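Long-range contacts in imidazoleglycerol-phosphate dehydratase (PDB 2AE8), which catalyses the manganese-dependent dehydration of imidazoleglycerol phosphate to imidazoleacetol phosphate, the sixth step of histidine biosynthesis: residues L43-S48 with L78-Q83; I99-L104 with R166-N171. All coordinates share one frame; numbering follows the deposited sequence. Where two conformers were deposited one is given.

Interaction 1 of 2, residues L43-S48 with L78-Q83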
ATOM      1  N   LEU B  43     -23.938  44.110  28.099  1.00 44.60           N
ATOM      2  CA  LEU B  43     -23.986  43.060  29.108  1.00 43.46           C
ATOM      3  C   LEU B  43     -23.867  43.635  30.512  1.00 42.09           C
ATOM      4  O   LEU B  43     -23.079  44.542  30.758  1.00 41.55           O
ATOM      5  CB  LEU B  43     -22.833  42.072  28.910  1.00 43.67           C
ATOM      6  CG  LEU B  43     -22.769  40.919  27.908  1.00 44.51           C
ATOM      7  CD1 LEU B  43     -23.147  41.314  26.510  1.00 45.07           C
ATOM      8  CD2 LEU B  43     -21.333  40.417  27.928  1.00 43.96           C
ATOM      9  N   ASN B  44     -24.641  43.071  31.430  1.00 40.72           N
ATOM     10  CA  ASN B  44     -24.492  43.357  32.845  1.00 39.74           C
ATOM     11  C   ASN B  44     -24.394  42.033  33.583  1.00 38.14           C
ATOM     12  O   ASN B  44     -25.333  41.233  33.563  1.00 37.62           O
ATOM     13  CB  ASN B  44     -25.675  44.184  33.347  1.00 40.33           C
ATOM     14  CG  ASN B  44     -25.444  44.767  34.732  1.00 42.53           C
ATOM     15  OD1 ASN B  44     -24.409  44.537  35.366  1.00 44.33           O
ATOM     16  ND2 ASN B  44     -26.427  45.524  35.214  1.00 43.40           N
ATOM     17  N   ILE B  45     -23.248  41.792  34.207  1.00 36.56           N
ATOM     18  CA  ILE B  45     -22.982  40.483  34.791  1.00 35.85           C
ATOM     19  C   ILE B  45     -22.390  40.595  36.181  1.00 35.40           C
ATOM     20  O   ILE B  45     -21.512  41.416  36.420  1.00 34.76           O
ATOM     21  CB  ILE B  45     -22.032  39.638  33.885  1.00 35.00           C
ATOM     22  CG1 ILE B  45     -22.655  39.459  32.500  1.00 35.90           C
ATOM     23  CG2 ILE B  45     -21.708  38.288  34.530  1.00 35.22           C
ATOM     24  CD1 ILE B  45     -21.726  38.888  31.432  1.00 35.98           C
ATOM     25  N   SER B  46     -22.882  39.754  37.085  1.00 35.34           N
ATOM     26  CA  SER B  46     -22.285  39.598  38.391  1.00 35.91           C
ATOM     27  C   SER B  46     -22.092  38.131  38.680  1.00 36.01           C
ATOM     28  O   SER B  46     -22.913  37.307  38.290  1.00 35.86           O
ATOM     29  CB  SER B  46     -23.171  40.209  39.491  1.00 36.03           C
ATOM     30  OG  SER B  46     -24.397  39.496  39.619  1.00 37.08           O
ATOM     31  N   ILE B  47     -21.022  37.832  39.404  1.00 36.56           N
ATOM     32  CA  ILE B  47     -20.749  36.499  39.892  1.00 37.75           C
ATOM     33  C   ILE B  47     -20.484  36.551  41.405  1.00 38.95           C
ATOM     34  O   ILE B  47     -19.940  37.534  41.903  1.00 38.38           O
ATOM     35  CB  ILE B  47     -19.557  35.864  39.118  1.00 37.67           C
ATOM     36  CG1 ILE B  47     -19.478  34.352  39.362  1.00 38.35           C
ATOM     37  CG2 ILE B  47     -18.231  36.572  39.438  1.00 36.74           C
ATOM     38  CD1 ILE B  47     -18.646  33.605  38.307  1.00 37.58           C
ATOM     39  N   SER B  48     -20.866  35.495  42.117  1.00 40.89           N
ATOM     40  CA  SER B  48     -20.630  35.415  43.560  1.00 43.17           C
ATOM     41  C   SER B  48     -20.460  33.978  44.032  1.00 44.61           C
ATOM     42  O   SER B  48     -21.161  33.087  43.552  1.00 44.54           O
ATOM     43  CB  SER B  48     -21.787  36.071  44.320  1.00 42.97           C
ATOM     44  OG  SER B  48     -21.462  36.198  45.683  1.00 44.62           O
ATOM     45  N   LEU B  78     -24.546  33.293  39.163  1.00 37.55           N
ATOM     46  CA  LEU B  78     -24.418  34.168  38.020  1.00 38.53           C
ATOM     47  C   LEU B  78     -25.688  34.953  37.803  1.00 39.04           C
ATOM     48  O   LEU B  78     -26.789  34.400  37.834  1.00 39.04           O
ATOM     49  CB  LEU B  78     -24.143  33.356  36.746  1.00 38.26           C
ATOM     50  CG  LEU B  78     -22.748  33.278  36.162  1.00 38.52           C
ATOM     51  CD1 LEU B  78     -22.786  32.372  34.927  1.00 38.39           C
ATOM     52  CD2 LEU B  78     -22.232  34.662  35.789  1.00 36.62           C
ATOM     53  N   ASN B  79     -25.532  36.244  37.565  1.00 40.01           N
ATOM     54  CA  ASN B  79     -26.633  37.044  37.087  1.00 40.96           C
ATOM     55  C   ASN B  79     -26.226  37.764  35.828  1.00 41.31           C
ATOM     56  O   ASN B  79     -25.300  38.568  35.829  1.00 41.42           O
ATOM     57  CB  ASN B  79     -27.144  37.997  38.168  1.00 41.12           C
ATOM     58  CG  ASN B  79     -27.811  37.253  39.300  1.00 42.02           C
ATOM     59  OD1 ASN B  79     -29.008  37.004  39.263  1.00 43.47           O
ATOM     60  ND2 ASN B  79     -27.023  36.823  40.277  1.00 44.01           N
ATOM     61  N   ILE B  80     -26.920  37.444  34.746  1.00 41.89           N
ATOM     62  CA  ILE B  80     -26.571  37.981  33.451  1.00 42.64           C
ATOM     63  C   ILE B  80     -27.762  38.669  32.832  1.00 43.93           C
ATOM     64  O   ILE B  80     -28.847  38.104  32.738  1.00 43.29           O
ATOM     65  CB  ILE B  80     -26.043  36.883  32.490  1.00 42.36           C
ATOM     66  CG1 ILE B  80     -24.838  36.159  33.113  1.00 41.56           C
ATOM     67  CG2 ILE B  80     -25.700  37.490  31.127  1.00 41.70           C
ATOM     68  CD1 ILE B  80     -24.248  35.036  32.263  1.00 41.72           C
ATOM     69  N   GLU B  81     -27.537  39.898  32.407  1.00 46.12           N
ATOM     70  CA  GLU B  81     -28.504  40.604  31.604  1.00 48.76           C
ATOM     71  C   GLU B  81     -27.827  41.093  30.346  1.00 50.09           C
ATOM     72  O   GLU B  81     -26.935  41.941  30.397  1.00 50.18           O
ATOM     73  CB  GLU B  81     -29.132  41.754  32.399  1.00 49.06           C
ATOM     74  CG  GLU B  81     -30.298  41.307  33.260  1.00 50.66           C
ATOM     75  CD  GLU B  81     -31.535  40.985  32.442  1.00 52.10           C
ATOM     76  OE1 GLU B  81     -31.673  41.534  31.329  1.00 54.41           O
ATOM     77  OE2 GLU B  81     -32.366  40.183  32.904  1.00 52.81           O
ATOM     78  N   ALA B  82     -28.232  40.520  29.217  1.00 52.40           N
ATOM     79  CA  ALA B  82     -27.679  40.895  27.924  1.00 54.73           C
ATOM     80  C   ALA B  82     -28.750  41.574  27.080  1.00 56.52           C
ATOM     81  O   ALA B  82     -29.928  41.203  27.148  1.00 56.93           O
ATOM     82  CB  ALA B  82     -27.128  39.677  27.210  1.00 54.74           C
ATOM     83  N   GLN B  83     -28.336  42.582  26.311  1.00 58.38           N
ATOM     84  CA  GLN B  83     -29.235  43.312  25.410  1.00 60.23           C
ATOM     85  C   GLN B  83     -28.562  43.486  24.051  1.00 60.87           C
ATOM     86  O   GLN B  83     -27.334  43.625  23.968  1.00 61.40           O
ATOM     87  CB  GLN B  83     -29.627  44.687  25.981  1.00 60.54           C
ATOM     88  CG  GLN B  83     -30.044  44.729  27.469  1.00 62.54           C
ATOM     89  CD  GLN B  83     -31.218  43.810  27.819  1.00 65.45           C
ATOM     90  OE1 GLN B  83     -31.200  43.134  28.853  1.00 66.55           O
ATOM     91  NE2 GLN B  83     -32.238  43.777  26.959  1.00 66.94           N
TER
HETATM   92  O   HOH W   1     -24.129  37.163  40.971  1.00 45.59           O

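Interaction 2 of 2, residues I99-L104 with R166-N171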
ATOM      1  N   ILE B  99     -15.723  36.335  28.052  1.00 27.95           N
ATOM      2  CA  ILE B  99     -14.665  37.268  28.426  1.00 28.42           C
ATOM      3  C   ILE B  99     -14.944  37.893  29.832  1.00 29.28           C
ATOM      4  O   ILE B  99     -14.068  37.918  30.706  1.00 29.17           O
ATOM      5  CB  ILE B  99     -14.528  38.372  27.367  1.00 27.80           C
ATOM      6  CG1 ILE B  99     -13.839  37.841  26.096  1.00 28.41           C
ATOM      7  CG2 ILE B  99     -13.786  39.608  27.940  1.00 27.78           C
ATOM      8  CD1 ILE B  99     -13.889  38.830  24.912  1.00 28.34           C
ATOM      9  N   VAL B 100     -16.176  38.350  30.037  1.00 29.87           N
ATOM     10  CA  VAL B 100     -16.565  38.996  31.305  1.00 30.18           C
ATOM     11  C   VAL B 100     -16.531  38.021  32.463  1.00 30.44           C
ATOM     12  O   VAL B 100     -16.019  38.356  33.534  1.00 31.68           O
ATOM     13  CB  VAL B 100     -17.945  39.669  31.197  1.00 30.27           C
ATOM     14  CG1 VAL B 100     -18.442  40.172  32.590  1.00 30.48           C
ATOM     15  CG2 VAL B 100     -17.882  40.822  30.200  1.00 30.59           C
ATOM     16  N   ILE B 101     -17.062  36.816  32.254  1.00 30.02           N
ATOM     17  CA  ILE B 101     -16.994  35.774  33.274  1.00 29.63           C
ATOM     18  C   ILE B 101     -15.545  35.466  33.623  1.00 29.23           C
ATOM     19  O   ILE B 101     -15.217  35.340  34.794  1.00 29.54           O
ATOM     20  CB  ILE B 101     -17.774  34.494  32.884  1.00 29.16           C
ATOM     21  CG1 ILE B 101     -19.280  34.785  32.848  1.00 29.69           C
ATOM     22  CG2 ILE B 101     -17.495  33.370  33.866  1.00 29.06           C
ATOM     23  CD1 ILE B 101     -20.129  33.644  32.340  1.00 30.75           C
ATOM     24  N   GLY B 102     -14.673  35.359  32.620  1.00 28.63           N
ATOM     25  CA  GLY B 102     -13.252  35.115  32.885  1.00 28.90           C
ATOM     26  C   GLY B 102     -12.630  36.233  33.719  1.00 29.54           C
ATOM     27  O   GLY B 102     -11.890  35.965  34.671  1.00 29.23           O
ATOM     28  N   GLN B 103     -12.937  37.478  33.354  1.00 30.17           N
ATOM     29  CA  GLN B 103     -12.404  38.660  34.039  1.00 31.38           C
ATOM     30  C   GLN B 103     -12.897  38.741  35.492  1.00 31.35           C
ATOM     31  O   GLN B 103     -12.120  39.042  36.406  1.00 32.07           O
ATOM     32  CB  GLN B 103     -12.788  39.941  33.281  1.00 31.45           C
ATOM     33  CG  GLN B 103     -11.943  40.190  32.026  1.00 32.84           C
ATOM     34  CD  GLN B 103     -12.477  41.316  31.151  1.00 32.31           C
ATOM     35  OE1 GLN B 103     -13.625  41.749  31.284  1.00 34.77           O
ATOM     36  NE2 GLN B 103     -11.656  41.769  30.233  1.00 34.69           N
ATOM     37  N   LEU B 104     -14.177  38.453  35.706  1.00 30.89           N
ATOM     38  CA  LEU B 104     -14.735  38.451  37.063  1.00 30.44           C
ATOM     39  C   LEU B 104     -14.156  37.317  37.888  1.00 30.51           C
ATOM     40  O   LEU B 104     -13.863  37.484  39.085  1.00 29.95           O
ATOM     41  CB  LEU B 104     -16.264  38.390  37.024  1.00 30.04           C
ATOM     42  CG  LEU B 104     -16.917  39.617  36.385  1.00 29.44           C
ATOM     43  CD1 LEU B 104     -18.421  39.375  36.258  1.00 27.45           C
ATOM     44  CD2 LEU B 104     -16.605  40.932  37.163  1.00 29.99           C
ATOM     45  N   ARG B 166     -12.420  29.269  25.653  0.50 26.74           N
ATOM     46  CA  ARG B 166     -11.233  30.074  25.387  0.50 27.30           C
ATOM     47  C   ARG B 166     -11.327  31.451  26.053  0.50 27.26           C
ATOM     48  O   ARG B 166     -10.373  31.902  26.676  0.50 27.10           O
ATOM     49  CB  ARG B 166     -10.988  30.203  23.874  0.50 27.37           C
ATOM     50  CG  ARG B 166      -9.765  31.044  23.495  0.50 29.51           C
ATOM     51  CD  ARG B 166      -8.831  30.344  22.495  0.50 32.09           C
ATOM     52  NE  ARG B 166      -9.398  30.217  21.152  0.50 34.61           N
ATOM     53  CZ  ARG B 166      -9.560  29.067  20.498  0.50 35.12           C
ATOM     54  NH1 ARG B 166     -10.074  29.079  19.277  0.50 38.87           N
ATOM     55  NH2 ARG B 166      -9.200  27.910  21.046  0.50 34.73           N
ATOM     56  N   ALA B 167     -12.481  32.099  25.922  1.00 27.34           N
ATOM     57  CA  ALA B 167     -12.710  33.433  26.505  1.00 27.59           C
ATOM     58  C   ALA B 167     -12.645  33.383  28.045  1.00 27.31           C
ATOM     59  O   ALA B 167     -11.972  34.200  28.664  1.00 27.46           O
ATOM     60  CB  ALA B 167     -14.054  34.015  26.033  1.00 27.43           C
ATOM     61  N   VAL B 168     -13.307  32.396  28.642  1.00 28.00           N
ATOM     62  CA  VAL B 168     -13.316  32.235  30.101  1.00 27.84           C
ATOM     63  C   VAL B 168     -11.929  31.899  30.666  1.00 27.41           C
ATOM     64  O   VAL B 168     -11.442  32.534  31.592  1.00 27.45           O
ATOM     65  CB  VAL B 168     -14.315  31.149  30.543  1.00 28.43           C
ATOM     66  CG1 VAL B 168     -14.145  30.817  32.030  1.00 28.24           C
ATOM     67  CG2 VAL B 168     -15.760  31.563  30.223  1.00 27.78           C
ATOM     68  N   VAL B 169     -11.313  30.862  30.133  1.00 26.44           N
ATOM     69  CA  VAL B 169     -10.069  30.317  30.661  1.00 25.94           C
ATOM     70  C   VAL B 169      -8.929  31.312  30.539  1.00 26.20           C
ATOM     71  O   VAL B 169      -8.128  31.490  31.467  1.00 27.09           O
ATOM     72  CB  VAL B 169      -9.708  28.982  29.909  1.00 26.28           C
ATOM     73  CG1 VAL B 169      -8.207  28.645  30.035  1.00 25.94           C
ATOM     74  CG2 VAL B 169     -10.590  27.851  30.422  1.00 25.21           C
ATOM     75  N   ILE B 170      -8.848  31.971  29.398  1.00 25.79           N
ATOM     76  CA  ILE B 170      -7.729  32.870  29.140  1.00 26.83           C
ATOM     77  C   ILE B 170      -7.852  34.129  30.017  1.00 27.06           C
ATOM     78  O   ILE B 170      -6.866  34.590  30.597  1.00 27.21           O
ATOM     79  CB  ILE B 170      -7.615  33.225  27.633  1.00 26.72           C
ATOM     80  CG1 ILE B 170      -7.295  31.946  26.783  1.00 27.79           C
ATOM     81  CG2 ILE B 170      -6.602  34.322  27.400  1.00 28.25           C
ATOM     82  CD1 ILE B 170      -5.975  31.231  27.150  1.00 28.07           C
ATOM     83  N   ASN B 171      -9.062  34.665  30.121  1.00 27.23           N
ATOM     84  CA  ASN B 171      -9.264  35.898  30.894  1.00 28.07           C
ATOM     85  C   ASN B 171      -9.280  35.675  32.402  1.00 28.12           C
ATOM     86  O   ASN B 171      -8.913  36.567  33.167  1.00 28.92           O
ATOM     87  CB  ASN B 171     -10.493  36.649  30.386  1.00 27.94           C
ATOM     88  CG  ASN B 171     -10.255  37.233  29.044  1.00 29.50           C
ATOM     89  OD1 ASN B 171      -9.542  38.227  28.910  1.00 30.85           O
ATOM     90  ND2 ASN B 171     -10.775  36.571  28.007  1.00 30.36           N
TER

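Interaction 1 of 2, residues L43-S48 with L78-Q83
Ile45 and Ile80 sit opposite one another as a non-hydrogen-bonded pair of two antiparallel strands, 43-48 and 78-82, their side chains side by side and pointing the same way. In both, CG1 lies beside the backbone N (chi1 -59° in Ile45), and the two branched chains mesh, with Ile45 CG1 3.9 Å from Ile80 CG2. The other branch of Ile45 is engaged too: its CG2 meets Leu78 CD2 at 3.9 Å. Leu43, Ile47 and Ala82 complete this greasy face, which is the densely packed one, because helices 61-74 and 90-111 lie over it. Leu78 rests on Phe70 and Thr71, while Ile45 and Ile47 press on Val100 and Leu104.

Between the strands, four backbone bonds join the hydrogen-bonded pairs Asn44-Glu81 and Ser46-Asn79, the straightest running from Asn79 N to Ser46 O (2.9 Å, 170° at the hydrogen). Strands 43-48 and 77-82 are the two central strands of a four-stranded mixed sheet with strand order 1-2-4-3. Strand 31-36 pairs along the far edge of 43-48 and strand 55-57 along that of 77-82; sheet and helices together form one half of the duplicated beta-alpha-beta sandwich of this family.

The opposite face is polar and looser. Here Ser46 OG approaches the CB of Asn79 at 3.4 Å, and no direct side-chain hydrogen bond joins the two residues. A water does so instead, accepting from Asn79 ND2 at 3.0 Å and lying 2.7 Å from Ser46 OG. Asn44 and Glu81 approach each other through their CB atoms, 4.3 Å apart, and their polar ends then part: the glutamate chain bends at chi2 (-73°), and its carboxylate is taken by His55 and Asn57 on the neighbouring strand 55-57.

Interaction 2 of 2, residues I99-L104 with R166-N171
Two nearly parallel helices meet here at very short range in the buried middle of the subunit, Gly102 of helix 90-111 lying against Val168 and Asn171 of helix 159-171. The short segments 99-104 and 166-171 cross at -23° with their axes only 7.0 Å apart. Gly102 makes that approach possible: it has no side chain to stand between the helices, and its CA comes to 3.4 Å from Val168 O, bringing the two backbones together.

Ile99, Ile101 and Gln103 on one helix and Ala167, Val168 and Asn171 on the other ring this close point. Ala167 directs its methyl at the turn beginning with Ile99, where CB sits 3.5 Å from Ile99 N and also touches Ile99 CG1. One turn on, Asn171 is the residue most covered by the other segment. Its CB lies against the backbone of the turn from Ile99 to Gln103, 3.8 Å from Ile99 O, and the Gln103 side chain runs alongside it. The amide is turned back along its own helix by chi1 of -70°, which sets CG beside the backbone N. From there ND2 donates to Ala167 O at 2.7 Å, on a lone pair and with the acceptor close to the amide plane, while Ile99 CG1 packs against the same nitrogen at 3.8 Å. The other end of this buried amide is held as well, OD1 accepting from Arg173 of a second subunit. On the other flank of Gly102, Ile101 CG2 and Val168 CG2 make a lighter apolar contact at 4.4 Å.

Helix 90-111 turns Val100 and Leu104 onto strands 31-36 and 43-48, whereas helix 159-171 sets Val169 on strand 141-145 and, with Val168, on Phe197 of helix 186-205, so that the helix pair lies between the two four-stranded sheets.

Overall arrangement
Interaction 1 works within a sheet and interaction 2 between helices; helix 90-111 is common ground, since one side of it lies on the apolar face of interaction 1, where Ile101 also reaches Leu78, and another meets helix 159-171. The two centres lie 13 Å apart. Interaction 1 is partly buried, apolar under the helices and polar on its outer face, and depends on backbone hydrogen bonds between strands of one half-domain. Interaction 2 is closer to the middle of the chain and joins helices lying against different sheets by close backbone approach and apolar packing; its two segments share no hydrogen bond, and the Asn171 amide bonds back to its own helix and out to a second subunit. No other chain touches interaction 1.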